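Local coordinates for inositol monophosphatase family protein (Staphylococcus aureus subsp. aureus MSSA476, PDB 4I3Y), which probably hydrolyses inositol monophosphate to inositol and phosphate in a magnesium-dependent reaction that lithium inhibits, at residues Asp47-Thr50 / Asn51-Gln55; Gln62-Ala65 / Thr66-Glu70; Gly142-Asn146 / Gly147-Glu151; Ile163-Ala167 / Gln168-Leu172; His254-Val257 / Leu258-Asn262. All coordinates share one frame; numbering follows the deposited sequence.

Contact 1: Asp47-Thr50 / Asn51-Gln55; sequences DLVT and NVDKQ
Thr50 and Asp53 hold each other at the point where strand 48-50 turns into helix 51-67. The polar part centres on one carboxylate oxygen, which takes two bonds from the same threonine. Thr50 OG1 donates to Asp53 OD1 at 2.6 Å, arriving nearly in line with the C-O bond, while Thr50 N reaches Asp53 OD1 at 2.8 Å from well above the carboxylate plane. The same hydroxyl oxygen also accepts a weak, bent bond from Val52 N (3.0 Å); a first torsion of 70° tucks it between the backbone N and the carbonyl carbon. This is a capping box, with Thr50 as the N-cap residue of the helix. The backbone bond from Lys54 N to Thr50 O (3.0 Å) begins the helical pattern. Side-chain packing lies beside it: Val49 CG2 meets Asp53 CB at 3.8 Å, and the lysine chain crosses the same valine at about a right angle, bending at its last torsion to bring Lys54 NZ within 3.5 Å of Val49 CG1. The other carboxylate oxygen, Asp53 OD2, is hydrogen-bonded to Thr99 OG1 at the start of helix 99-105, and the Asp53 side chain lies about 4 Å from a bound magnesium ion.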
loop_
_atom_site.group_PDB
_atom_site.type_symbol
_atom_site.label_atom_id
_atom_site.label_comp_id
_atom_site.label_asym_id
_atom_site.label_seq_id
_atom_site.Cartn_x
_atom_site.Cartn_y
_atom_site.Cartn_z
ATOM N N ASP A 47 -7.369 9.839 16.571
ATOM C CA ASP A 47 -6.615 8.800 17.249
ATOM C C ASP A 47 -7.579 7.675 17.633
ATOM O O ASP A 47 -8.099 7.676 18.753
ATOM C CB ASP A 47 -6.006 9.362 18.520
ATOM C CG ASP A 47 -5.035 8.401 19.168
ATOM O OD1 ASP A 47 -4.580 7.429 18.490
ATOM O OD2 ASP A 47 -4.721 8.607 20.340
ATOM N N LEU A 48 -7.775 6.703 16.734
ATOM C CA LEU A 48 -8.918 5.747 16.823
ATOM C C LEU A 48 -8.618 4.437 17.591
ATOM O O LEU A 48 -7.482 3.974 17.609
ATOM C CB LEU A 48 -9.361 5.385 15.413
ATOM C CG LEU A 48 -10.449 6.204 14.751
ATOM C CD1 LEU A 48 -10.477 7.629 15.228
ATOM C CD2 LEU A 48 -10.461 6.085 13.226
ATOM N N VAL A 49 -9.656 3.843 18.177
ATOM C CA VAL A 49 -9.591 2.493 18.766
ATOM C C VAL A 49 -10.932 1.819 18.533
ATOM O O VAL A 49 -11.974 2.485 18.576
ATOM C CB VAL A 49 -9.150 2.450 20.287
ATOM C CG1 VAL A 49 -10.084 3.242 21.227
ATOM C CG2 VAL A 49 -9.092 1.009 20.776
ATOM N N THR A 50 -10.912 0.541 18.167
ATOM C CA THR A 50 -12.193 -0.125 17.932
ATOM C C THR A 50 -12.356 -1.333 18.851
ATOM O O THR A 50 -11.455 -1.681 19.612
ATOM C CB THR A 50 -12.315 -0.629 16.481
ATOM O OG1 THR A 50 -11.422 -1.737 16.278
ATOM C CG2 THR A 50 -12.018 0.540 15.469
ATOM N N ASN A 51 -13.513 -1.959 18.742
ATOM C CA ASN A 51 -13.817 -3.179 19.435
ATOM C C ASN A 51 -12.910 -4.278 18.933
ATOM O O ASN A 51 -12.615 -5.209 19.678
ATOM C CB ASN A 51 -15.260 -3.552 19.161
ATOM C CG ASN A 51 -15.475 -3.930 17.718
ATOM O OD1 ASN A 51 -15.805 -5.088 17.418
ATOM N ND2 ASN A 51 -15.278 -2.980 16.803
ATOM N N VAL A 52 -12.440 -4.168 17.681
ATOM C CA VAL A 52 -11.492 -5.150 17.160
ATOM C C VAL A 52 -10.164 -5.062 17.948
ATOM O O VAL A 52 -9.638 -6.089 18.442
ATOM C CB VAL A 52 -11.242 -4.978 15.653
ATOM C CG1 VAL A 52 -10.193 -5.978 15.140
ATOM C CG2 VAL A 52 -12.554 -5.031 14.843
ATOM N N ASP A 53 -9.594 -3.854 18.033
ATOM C CA ASP A 53 -8.385 -3.652 18.839
ATOM C C ASP A 53 -8.609 -4.221 20.259
ATOM O O ASP A 53 -7.793 -4.993 20.751
ATOM C CB ASP A 53 -8.017 -2.147 19.003
ATOM C CG ASP A 53 -7.941 -1.374 17.688
ATOM O OD1 ASP A 53 -9.008 -1.192 17.005
ATOM O OD2 ASP A 53 -6.790 -0.933 17.351
ATOM N N LYS A 54 -9.674 -3.767 20.932
ATOM C CA LYS A 54 -9.949 -4.129 22.351
ATOM C C LYS A 54 -10.160 -5.627 22.615
ATOM O O LYS A 54 -9.501 -6.205 23.513
ATOM C CB LYS A 54 -11.122 -3.337 22.868
ATOM C CG LYS A 54 -10.881 -1.820 22.876
ATOM C CD LYS A 54 -12.037 -1.141 23.614
ATOM C CE LYS A 54 -11.685 0.215 24.173
ATOM N NZ LYS A 54 -12.195 1.249 23.221
ATOM N N GLN A 55 -10.976 -6.280 21.787
ATOM C CA GLN A 55 -11.131 -7.756 21.875
ATOM C C GLN A 55 -9.870 -8.599 21.611
ATOM O O GLN A 55 -9.554 -9.543 22.373
ATOM C CB GLN A 55 -12.223 -8.241 20.940
ATOM C CG GLN A 55 -13.619 -7.897 21.417
ATOM C CD GLN A 55 -13.903 -8.528 22.782
ATOM O OE1 GLN A 55 -14.122 -7.817 23.773
ATOM N NE2 GLN A 55 -13.829 -9.863 22.851
#

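Contact 2: Gln62-Ala65 / Thr66-Glu70; sequences QFLA and TYFPE
Phe63 and Tyr67, one helical turn apart, lay their rings face to face in an offset stack, with centroids 4.2 Å apart and planes inclined by only 17°. Phe63 CE1 lies over the middle of the tyrosine ring, 3.6 Å above its plane. The exact placing of the Tyr67 ring is doubtful, however, because its CD2 is modelled too close to Phe63 O. With CG opposite its backbone N (chi1 172°), the Phe63 side chain starts away from the following residues, yet its ring ends against a face of that of Tyr67.

Phe68 approaches the same phenylalanine differently. Phe63 CE2 lies at the edge of the Phe68 ring, near its plane, and is 3.8 Å from Phe68 CE2. Leu64 CD1 touches this ring more loosely, 4.2 Å from Phe68 CD2, the two side chains crossing at about a right angle.

These rings gather at the C-terminal end of helix 51-67, where Phe68 is the first residue to leave helical backbone angles. The last regular bond of the helix type runs from Phe68 N to Leu64 O at 3.1 Å, and Tyr67 N adds a weak, longer one to the same oxygen. Just past the end, Pro69 CB rests 3.4 Å from Ala65 O. Helix 12-35 packs against the cluster: Leu18 touches both Phe63 and Phe68, the ring of Trp22 meets Phe63, and Ile15 meets Phe68. Further along, His71 brings its ring against Phe68.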
loop_
_atom_site.group_PDB
_atom_site.type_symbol
_atom_site.label_atom_id
_atom_site.label_comp_id
_atom_site.label_asym_id
_atom_site.label_seq_id
_atom_site.Cartn_x
_atom_site.Cartn_y
_atom_site.Cartn_z
ATOM N N GLN A 62 -5.990 -13.029 28.111
ATOM C CA GLN A 62 -6.559 -14.254 28.588
ATOM C C GLN A 62 -5.702 -15.487 28.176
ATOM O O GLN A 62 -5.424 -16.332 29.025
ATOM C CB GLN A 62 -8.017 -14.272 28.154
ATOM C CG GLN A 62 -8.726 -15.607 28.203
ATOM C CD GLN A 62 -8.885 -16.148 29.622
ATOM O OE1 GLN A 62 -8.581 -15.472 30.637
ATOM N NE2 GLN A 62 -9.368 -17.389 29.706
ATOM N N PHE A 63 -5.244 -15.558 26.902
ATOM C CA PHE A 63 -4.237 -16.534 26.451
ATOM C C PHE A 63 -3.013 -16.562 27.356
ATOM O O PHE A 63 -2.479 -17.603 27.741
ATOM C CB PHE A 63 -3.733 -16.222 24.996
ATOM C CG PHE A 63 -2.575 -17.066 24.572
ATOM C CD1 PHE A 63 -2.793 -18.314 24.001
ATOM C CD2 PHE A 63 -1.267 -16.612 24.759
ATOM C CE1 PHE A 63 -1.717 -19.125 23.633
ATOM C CE2 PHE A 63 -0.173 -17.390 24.397
ATOM C CZ PHE A 63 -0.405 -18.659 23.844
ATOM N N LEU A 64 -2.517 -15.405 27.683
ATOM C CA LEU A 64 -1.346 -15.363 28.510
ATOM C C LEU A 64 -1.694 -15.808 29.969
ATOM O O LEU A 64 -0.910 -16.517 30.638
ATOM C CB LEU A 64 -0.880 -13.908 28.508
ATOM C CG LEU A 64 0.552 -13.498 28.259
ATOM C CD1 LEU A 64 1.319 -14.227 27.157
ATOM C CD2 LEU A 64 0.637 -11.983 28.098
ATOM N N ALA A 65 -2.844 -15.400 30.487
ATOM C CA ALA A 65 -3.144 -15.795 31.857
ATOM C C ALA A 65 -3.080 -17.346 31.954
ATOM O O ALA A 65 -2.737 -17.932 32.928
ATOM C CB ALA A 65 -4.502 -15.271 32.276
ATOM N N THR A 66 -3.336 -17.986 30.858
ATOM C CA THR A 66 -3.739 -19.349 30.849
ATOM C C THR A 66 -2.593 -20.236 30.366
ATOM O O THR A 66 -2.639 -21.436 30.567
ATOM C CB THR A 66 -5.037 -19.248 30.034
ATOM O OG1 THR A 66 -6.137 -19.430 30.918
ATOM C CG2 THR A 66 -5.121 -20.051 28.840
ATOM N N TYR A 67 -1.525 -19.660 29.800
ATOM C CA TYR A 67 -0.377 -20.465 29.339
ATOM C C TYR A 67 0.931 -20.105 29.929
ATOM O O TYR A 67 1.835 -20.936 29.928
ATOM C CB TYR A 67 -0.145 -20.326 27.831
ATOM C CG TYR A 67 -1.315 -20.764 27.117
ATOM C CD1 TYR A 67 -1.317 -21.953 26.442
ATOM C CD2 TYR A 67 -2.448 -20.046 27.174
ATOM C CE1 TYR A 67 -2.418 -22.361 25.836
ATOM C CE2 TYR A 67 -3.548 -20.457 26.570
ATOM C CZ TYR A 67 -3.507 -21.627 25.929
ATOM O OH TYR A 67 -4.620 -22.068 25.319
ATOM N N PHE A 68 1.083 -18.834 30.312
ATOM C CA PHE A 68 2.380 -18.273 30.719
ATOM C C PHE A 68 2.079 -17.240 31.804
ATOM O O PHE A 68 2.334 -16.026 31.617
ATOM C CB PHE A 68 3.004 -17.544 29.557
ATOM C CG PHE A 68 3.266 -18.390 28.354
ATOM C CD1 PHE A 68 4.344 -19.248 28.326
ATOM C CD2 PHE A 68 2.491 -18.255 27.221
ATOM C CE1 PHE A 68 4.629 -19.987 27.194
ATOM C CE2 PHE A 68 2.774 -19.001 26.083
ATOM C CZ PHE A 68 3.841 -19.876 26.063
ATOM N N PRO A 69 1.554 -17.714 32.959
ATOM C CA PRO A 69 0.843 -16.801 33.854
ATOM C C PRO A 69 1.814 -15.896 34.606
ATOM O O PRO A 69 1.364 -14.928 35.196
ATOM C CB PRO A 69 0.096 -17.753 34.807
ATOM C CG PRO A 69 0.684 -19.146 34.545
ATOM C CD PRO A 69 1.902 -18.963 33.671
ATOM N N GLU A 70 3.122 -16.212 34.552
ATOM C CA GLU A 70 4.198 -15.333 35.063
ATOM C C GLU A 70 4.442 -14.189 34.101
ATOM O O GLU A 70 5.042 -13.181 34.471
ATOM C CB GLU A 70 5.559 -16.064 35.173
ATOM C CG GLU A 70 5.576 -17.311 36.020
ATOM C CD GLU A 70 4.905 -17.072 37.353
ATOM O OE1 GLU A 70 3.772 -17.575 37.541
ATOM O OE2 GLU A 70 5.498 -16.353 38.195
#

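Contact 3: Gly142-Asn146 / Gly147-Glu151; sequences GAFCN and GIKME
Phe144 and Lys149 lie on one face of a two-stranded hairpin as a non-hydrogen-bonded pair. The ring leans on the aliphatic stem of the lysine: Phe144 CE1 is 3.5 Å from Lys149 CB, and Phe144 CZ extends the contact to Lys149 CG and CD. The Phe144 backbone joins in, CA making a CA-H...O contact with Ile148 O. On the other face Ala143 and Met150 meet through their CB atoms at 4.3 Å.

The Cys145-Ile148 pair sets the register, with Cys145 N donating to Ile148 O and Ile148 N to Cys145 O, each at 2.8 Å. The second of these bonds closes a type I' turn, with Asn146 and Gly147 both at positive phi, in a tight beta hairpin. Met150 N also bonds Ala143 O at 2.7 Å. At the open end a water accepts from Ala143 N and Lys149 NZ and donates to Met150 O, so it joins the two strands. Lys149 is extended until its last torsion, which turns NZ toward this water and into a salt bridge with Glu151 OE2 (3.2 Å). Asn146 binds Leu134 N and Lys132 O through its amide, fastening the turn to strand 133-138, and helix 191-200 meets Met150 through Ala199 and Lys200.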
loop_
_atom_site.group_PDB
_atom_site.type_symbol
_atom_site.label_atom_id
_atom_site.label_comp_id
_atom_site.label_asym_id
_atom_site.label_seq_id
_atom_site.Cartn_x
_atom_site.Cartn_y
_atom_site.Cartn_z
ATOM N N GLY A 142 15.335 -18.232 12.562
ATOM C CA GLY A 142 15.319 -17.228 11.494
ATOM C C GLY A 142 13.962 -16.520 11.404
ATOM O O GLY A 142 13.135 -16.574 12.335
ATOM N N ALA A 143 13.752 -15.842 10.280
ATOM C CA ALA A 143 12.531 -15.080 10.019
ATOM C C ALA A 143 11.783 -15.701 8.873
ATOM O O ALA A 143 12.412 -16.179 7.926
ATOM C CB ALA A 143 12.840 -13.596 9.757
ATOM N N PHE A 144 10.441 -15.720 8.987
ATOM C CA PHE A 144 9.572 -16.430 8.041
ATOM C C PHE A 144 8.343 -15.599 7.666
ATOM O O PHE A 144 7.847 -14.808 8.464
ATOM C CB PHE A 144 9.105 -17.791 8.649
ATOM C CG PHE A 144 10.234 -18.681 9.012
ATOM C CD1 PHE A 144 10.686 -19.666 8.115
ATOM C CD2 PHE A 144 10.888 -18.529 10.254
ATOM C CE1 PHE A 144 11.774 -20.496 8.451
ATOM C CE2 PHE A 144 11.949 -19.366 10.604
ATOM C CZ PHE A 144 12.399 -20.337 9.681
ATOM N N CYS A 145 7.840 -15.784 6.456
ATOM C CA CYS A 145 6.500 -15.275 6.089
ATOM C C CYS A 145 5.710 -16.506 5.721
ATOM O O CYS A 145 6.050 -17.202 4.746
ATOM C CB CYS A 145 6.557 -14.289 4.940
ATOM S SG CYS A 145 4.910 -13.696 4.449
ATOM N N ASN A 146 4.680 -16.811 6.509
ATOM C CA ASN A 146 3.940 -18.092 6.335
ATOM C C ASN A 146 4.880 -19.248 6.229
ATOM O O ASN A 146 4.734 -20.099 5.349
ATOM C CB ASN A 146 3.018 -18.077 5.118
ATOM C CG ASN A 146 1.842 -17.142 5.330
ATOM O OD1 ASN A 146 1.508 -16.854 6.487
ATOM N ND2 ASN A 146 1.193 -16.667 4.235
ATOM N N GLY A 147 5.878 -19.275 7.083
ATOM C CA GLY A 147 6.828 -20.393 6.929
ATOM C C GLY A 147 7.715 -20.445 5.680
ATOM O O GLY A 147 8.523 -21.349 5.561
ATOM N N ILE A 148 7.620 -19.491 4.762
ATOM C CA ILE A 148 8.702 -19.352 3.789
ATOM C C ILE A 148 9.806 -18.510 4.461
ATOM O O ILE A 148 9.507 -17.466 4.960
ATOM C CB ILE A 148 8.169 -18.754 2.486
ATOM C CG1 ILE A 148 7.317 -19.831 1.724
ATOM C CG2 ILE A 148 9.303 -18.202 1.650
ATOM C CD1 ILE A 148 6.050 -19.340 1.006
ATOM N N LYS A 149 11.080 -18.953 4.483
ATOM C CA LYS A 149 12.140 -18.291 5.248
ATOM C C LYS A 149 12.617 -17.029 4.511
ATOM O O LYS A 149 12.890 -17.085 3.320
ATOM C CB LYS A 149 13.337 -19.240 5.559
ATOM C CG LYS A 149 14.374 -18.744 6.588
ATOM C CD LYS A 149 15.436 -19.851 6.882
ATOM C CE LYS A 149 16.477 -19.429 7.923
ATOM N NZ LYS A 149 17.053 -18.095 7.546
ATOM N N MET A 150 12.665 -15.903 5.220
ATOM C CA MET A 150 13.195 -14.652 4.703
ATOM C C MET A 150 14.719 -14.606 4.819
ATOM O O MET A 150 15.275 -15.130 5.798
ATOM C CB MET A 150 12.575 -13.500 5.505
ATOM C CG MET A 150 11.055 -13.438 5.434
ATOM S SD MET A 150 10.227 -12.313 6.628
ATOM C CE MET A 150 10.620 -10.758 5.794
ATOM N N GLU A 151 15.406 -13.933 3.884
ATOM C CA GLU A 151 16.859 -13.752 3.999
ATOM C C GLU A 151 17.223 -12.264 3.898
ATOM O O GLU A 151 16.423 -11.455 3.414
ATOM C CB GLU A 151 17.659 -14.559 2.944
ATOM C CG GLU A 151 17.486 -16.096 2.905
ATOM C CD GLU A 151 17.887 -16.791 4.171
ATOM O OE1 GLU A 151 18.618 -16.252 4.999
ATOM O OE2 GLU A 151 17.433 -17.907 4.391
HETATM O O HOH W 1 15.870 -15.872 8.264
#

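Contact 4: Ile163-Ala167 / Gln168-Leu172; sequences ISFNA and QVMNL
Phe165 meets Met170 just beyond the end of strand 162-164, where the chain leaves the sheet. The methionine crosses the phenylalanine side chain at about a right angle. Its methyl carbon CE comes 3.9 Å from Phe165 CD1, and its sulfur SD stands 4.7 Å from the ring centroid, obliquely, 42° off the ring normal: a Met-aromatic contact. Met170 is extended beyond CG, which carries both atoms to the ring.

Asn166 comes next and opens a type I turn that ends at Val169. With CG trans to the backbone N (chi1 179°), its side chain folds over the turn, and Asn166 OD1 accepts from Gln168 N at 2.9 Å, the donor lying above the amide plane. This is the hydrogen bond of an Asx turn. The other amide branch lies against the valine, Asn166 ND2 being 3.8 Å from Val169 CG2. Ala167 packs on Phe179 of the second subunit, and Gln168 on Ser184 of that subunit, so the turn faces the dimer partner.

The chemistry is therefore divided. The one hydrogen bond across the two segments, from Gln168 N to Asn166 OD1, braces the turn near the subunit boundary, whereas sulfur and ring join the buried side, where Leu178 of helix 172-181 and Ile207 of strand 205-208 touch both Phe165 and Met170.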
loop_
_atom_site.group_PDB
_atom_site.type_symbol
_atom_site.label_atom_id
_atom_site.label_comp_id
_atom_site.label_asym_id
_atom_site.label_seq_id
_atom_site.Cartn_x
_atom_site.Cartn_y
_atom_site.Cartn_z
ATOM N N ILE A 163 11.184 4.941 -0.350
ATOM C CA ILE A 163 11.097 5.124 1.105
ATOM C C ILE A 163 9.725 5.464 1.559
ATOM O O ILE A 163 8.889 5.903 0.762
ATOM C CB ILE A 163 12.043 6.177 1.688
ATOM C CG1 ILE A 163 11.876 7.538 1.035
ATOM C CG2 ILE A 163 13.474 5.689 1.616
ATOM C CD1 ILE A 163 12.750 8.490 1.854
ATOM N N SER A 164 9.509 5.277 2.857
ATOM C CA SER A 164 8.201 5.401 3.440
ATOM C C SER A 164 8.291 6.134 4.776
ATOM O O SER A 164 9.193 5.871 5.621
ATOM C CB SER A 164 7.680 3.968 3.630
ATOM O OG SER A 164 6.768 3.825 4.685
ATOM N N PHE A 165 7.360 7.059 4.991
ATOM C CA PHE A 165 7.337 7.842 6.222
ATOM C C PHE A 165 6.071 8.667 6.171
ATOM O O PHE A 165 5.434 8.775 5.085
ATOM C CB PHE A 165 8.589 8.755 6.360
ATOM C CG PHE A 165 8.770 9.737 5.211
ATOM C CD1 PHE A 165 8.188 11.010 5.256
ATOM C CD2 PHE A 165 9.554 9.405 4.114
ATOM C CE1 PHE A 165 8.346 11.915 4.204
ATOM C CE2 PHE A 165 9.723 10.304 3.051
ATOM C CZ PHE A 165 9.090 11.547 3.090
ATOM N N ASN A 166 5.690 9.207 7.337
ATOM C CA ASN A 166 4.507 10.078 7.458
ATOM C C ASN A 166 4.975 11.491 7.121
ATOM O O ASN A 166 5.678 12.151 7.903
ATOM C CB ASN A 166 3.889 9.972 8.860
ATOM C CG ASN A 166 2.673 10.883 9.054
ATOM O OD1 ASN A 166 2.288 11.644 8.172
ATOM N ND2 ASN A 166 2.060 10.792 10.218
ATOM N N ALA A 167 4.607 11.935 5.928
ATOM C CA ALA A 167 5.076 13.235 5.415
ATOM C C ALA A 167 4.285 14.407 6.063
ATOM O O ALA A 167 4.567 15.594 5.783
ATOM C CB ALA A 167 4.912 13.266 3.908
ATOM N N GLN A 168 3.282 14.094 6.885
ATOM C CA GLN A 168 2.381 15.149 7.408
ATOM C C GLN A 168 2.887 15.649 8.722
ATOM O O GLN A 168 2.377 16.605 9.256
ATOM C CB GLN A 168 0.959 14.651 7.648
ATOM C CG GLN A 168 0.366 13.903 6.488
ATOM C CD GLN A 168 -1.087 13.543 6.703
ATOM O OE1 GLN A 168 -1.515 12.442 6.398
ATOM N NE2 GLN A 168 -1.830 14.460 7.253
ATOM N N VAL A 169 3.932 15.012 9.212
ATOM C CA VAL A 169 4.358 15.186 10.547
ATOM C C VAL A 169 5.776 15.765 10.593
ATOM O O VAL A 169 6.362 15.884 11.649
ATOM C CB VAL A 169 4.163 13.794 11.257
ATOM C CG1 VAL A 169 5.436 13.249 11.866
ATOM C CG2 VAL A 169 2.985 13.867 12.211
ATOM N N MET A 170 6.308 16.141 9.434
ATOM C CA MET A 170 7.657 16.561 9.302
ATOM C C MET A 170 7.718 17.919 8.626
ATOM O O MET A 170 6.806 18.330 7.893
ATOM C CB MET A 170 8.446 15.608 8.412
ATOM C CG MET A 170 9.042 14.373 9.043
ATOM S SD MET A 170 9.977 13.597 7.671
ATOM C CE MET A 170 10.147 12.007 8.453
ATOM N N ASN A 171 8.848 18.584 8.838
ATOM C CA ASN A 171 9.112 19.829 8.156
ATOM C C ASN A 171 9.160 19.541 6.653
ATOM O O ASN A 171 9.819 18.568 6.196
ATOM C CB ASN A 171 10.479 20.296 8.657
ATOM C CG ASN A 171 11.289 20.983 7.604
ATOM O OD1 ASN A 171 10.831 21.898 6.925
ATOM N ND2 ASN A 171 12.542 20.566 7.488
ATOM N N LEU A 172 8.493 20.384 5.860
ATOM C CA LEU A 172 8.402 20.142 4.428
ATOM C C LEU A 172 9.729 20.137 3.658
ATOM O O LEU A 172 9.826 19.454 2.632
ATOM C CB LEU A 172 7.471 21.132 3.773
ATOM C CG LEU A 172 5.952 20.888 3.823
ATOM C CD1 LEU A 172 5.559 19.520 4.320
ATOM C CD2 LEU A 172 5.202 21.991 4.541
#

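Contact 5: His254-Val257 / Leu258-Asn262; sequences HETV and LKILN
Helix 254-262, the last helix of the chain, brings its side chains together one turn apart along its length. His254 and Leu258 form the first pair. The leucine lies over one face of the imidazole, with Leu258 CG 4.0 Å above the ring plane and displaced toward the rim, and Leu258 CD1 comes 3.7 Å from His254 NE2. The histidine reaches forward because a first torsion of 170° sets CG beside the carbonyl carbon and away from the backbone N, which turns the ring along the helix toward the next turn.

Val257 and Leu261 follow side by side, pointing the same way, with Val257 CG1 4.1 Å from Leu261 CD1. On another flank Thr256 CG2 touches two neighbours: Ile260 CD1 at 4.2 Å, and the amino end of Lys259, whose bent chain sets NZ 3.9 Å from that methyl. Lys259 CG also packs close to Thr256 O.

Regular backbone bonds underlie these pairs. Leu258 N bonds His254 O, Lys259 N bonds Glu255 O, Leu261 N bonds Val257 O, and Ile260 N bonds Thr256 O at 3.1 Å.

Around the helix the two sides divide between sheet and helix. His254, Val257 and Leu258 rest on Ile247 of strand 246-249, and Thr231 of strand 229-232 touches His254 and Leu258. Ile260 and Leu261 instead face Leu178 of helix 172-181, while Leu158 from a loop packs against Thr256, Val257 and Ile260.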
loop_
_atom_site.group_PDB
_atom_site.type_symbol
_atom_site.label_atom_id
_atom_site.label_comp_id
_atom_site.label_asym_id
_atom_site.label_seq_id
_atom_site.Cartn_x
_atom_site.Cartn_y
_atom_site.Cartn_z
ATOM N N HIS A 254 20.892 3.573 5.287
ATOM C CA HIS A 254 20.606 4.033 6.659
ATOM C C HIS A 254 21.276 5.397 6.959
ATOM O O HIS A 254 20.619 6.391 7.366
ATOM C CB HIS A 254 21.075 2.947 7.619
ATOM C CG HIS A 254 21.076 3.328 9.072
ATOM N ND1 HIS A 254 19.927 3.537 9.791
ATOM C CD2 HIS A 254 22.095 3.468 9.945
ATOM C CE1 HIS A 254 20.225 3.791 11.051
ATOM N NE2 HIS A 254 21.544 3.765 11.169
ATOM N N GLU A 255 22.572 5.458 6.698
ATOM C CA GLU A 255 23.320 6.670 7.062
ATOM C C GLU A 255 22.832 7.858 6.218
ATOM O O GLU A 255 22.661 8.956 6.734
ATOM C CB GLU A 255 24.829 6.436 6.911
ATOM C CG GLU A 255 25.661 7.061 8.046
ATOM C CD GLU A 255 27.100 7.423 7.599
ATOM O OE1 GLU A 255 27.470 7.178 6.418
ATOM O OE2 GLU A 255 27.871 7.975 8.420
ATOM N N THR A 256 22.579 7.618 4.935
ATOM C CA THR A 256 22.195 8.708 4.063
ATOM C C THR A 256 20.850 9.257 4.572
ATOM O O THR A 256 20.672 10.473 4.613
ATOM C CB THR A 256 22.050 8.263 2.593
ATOM O OG1 THR A 256 23.285 7.723 2.104
ATOM C CG2 THR A 256 21.524 9.389 1.660
ATOM N N VAL A 257 19.919 8.375 4.986
ATOM C CA VAL A 257 18.597 8.826 5.433
ATOM C C VAL A 257 18.714 9.614 6.713
ATOM O O VAL A 257 18.026 10.605 6.901
ATOM C CB VAL A 257 17.624 7.634 5.661
ATOM C CG1 VAL A 257 16.317 8.159 6.232
ATOM C CG2 VAL A 257 17.359 6.899 4.322
ATOM N N LEU A 258 19.566 9.135 7.638
ATOM C CA LEU A 258 19.711 9.819 8.932
ATOM C C LEU A 258 20.346 11.189 8.752
ATOM O O LEU A 258 20.010 12.168 9.475
ATOM C CB LEU A 258 20.618 9.030 9.907
ATOM C CG LEU A 258 20.016 7.810 10.599
ATOM C CD1 LEU A 258 20.937 7.341 11.752
ATOM C CD2 LEU A 258 18.657 8.162 11.164
ATOM N N LYS A 259 21.290 11.269 7.830
ATOM C CA LYS A 259 21.943 12.553 7.621
ATOM C C LYS A 259 20.952 13.567 6.984
ATOM O O LYS A 259 20.882 14.713 7.419
ATOM C CB LYS A 259 23.284 12.399 6.902
ATOM C CG LYS A 259 23.172 12.470 5.405
ATOM C CD LYS A 259 24.205 13.440 4.794
ATOM C CE LYS A 259 24.565 12.995 3.357
ATOM N NZ LYS A 259 23.325 12.747 2.560
ATOM N N ILE A 260 20.145 13.138 6.013
ATOM C CA ILE A 260 19.017 13.996 5.520
ATOM C C ILE A 260 18.059 14.454 6.643
ATOM O O ILE A 260 17.638 15.609 6.704
ATOM C CB ILE A 260 18.198 13.316 4.413
ATOM C CG1 ILE A 260 19.035 13.142 3.168
ATOM C CG2 ILE A 260 17.007 14.166 3.996
ATOM C CD1 ILE A 260 18.431 12.136 2.186
ATOM N N LEU A 261 17.644 13.536 7.512
ATOM C CA LEU A 261 16.703 13.898 8.563
ATOM C C LEU A 261 17.294 14.955 9.508
ATOM O O LEU A 261 16.555 15.744 10.100
ATOM C CB LEU A 261 16.331 12.643 9.415
ATOM C CG LEU A 261 15.312 11.669 8.814
ATOM C CD1 LEU A 261 15.349 10.341 9.579
ATOM C CD2 LEU A 261 13.910 12.257 8.748
ATOM N N ASN A 262 18.592 14.881 9.754
ATOM C CA ASN A 262 19.197 15.679 10.787
ATOM C C ASN A 262 19.807 17.011 10.216
ATOM O O ASN A 262 20.183 17.900 10.992
ATOM C CB ASN A 262 20.232 14.846 11.560
ATOM C CG ASN A 262 19.585 13.747 12.407
ATOM O OD1 ASN A 262 18.628 14.001 13.160
ATOM N ND2 ASN A 262 20.103 12.524 12.304
#

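How the contacts relate
Followed from the N terminus, the five contacts come in series, each within one continuous run of chain, so none nests in or crosses another. Contacts 1 and 2 mark the two ends of helix 51-67, the first beside the bound magnesium and the second against helix 12-35, their centres about 22 Å apart. Contact 3 closes the tight hairpin at an outer strand of the seven-stranded sheet. Contact 4 turns the chain from strand 162-164 of the five-stranded sheet toward helix 172-181, and contact 5 lies in the final helix. These last two touch, Met170 CE being 3.8 Å from Leu261 CD2; contacts 2 and 5 lie on opposite sides of the chain's centre.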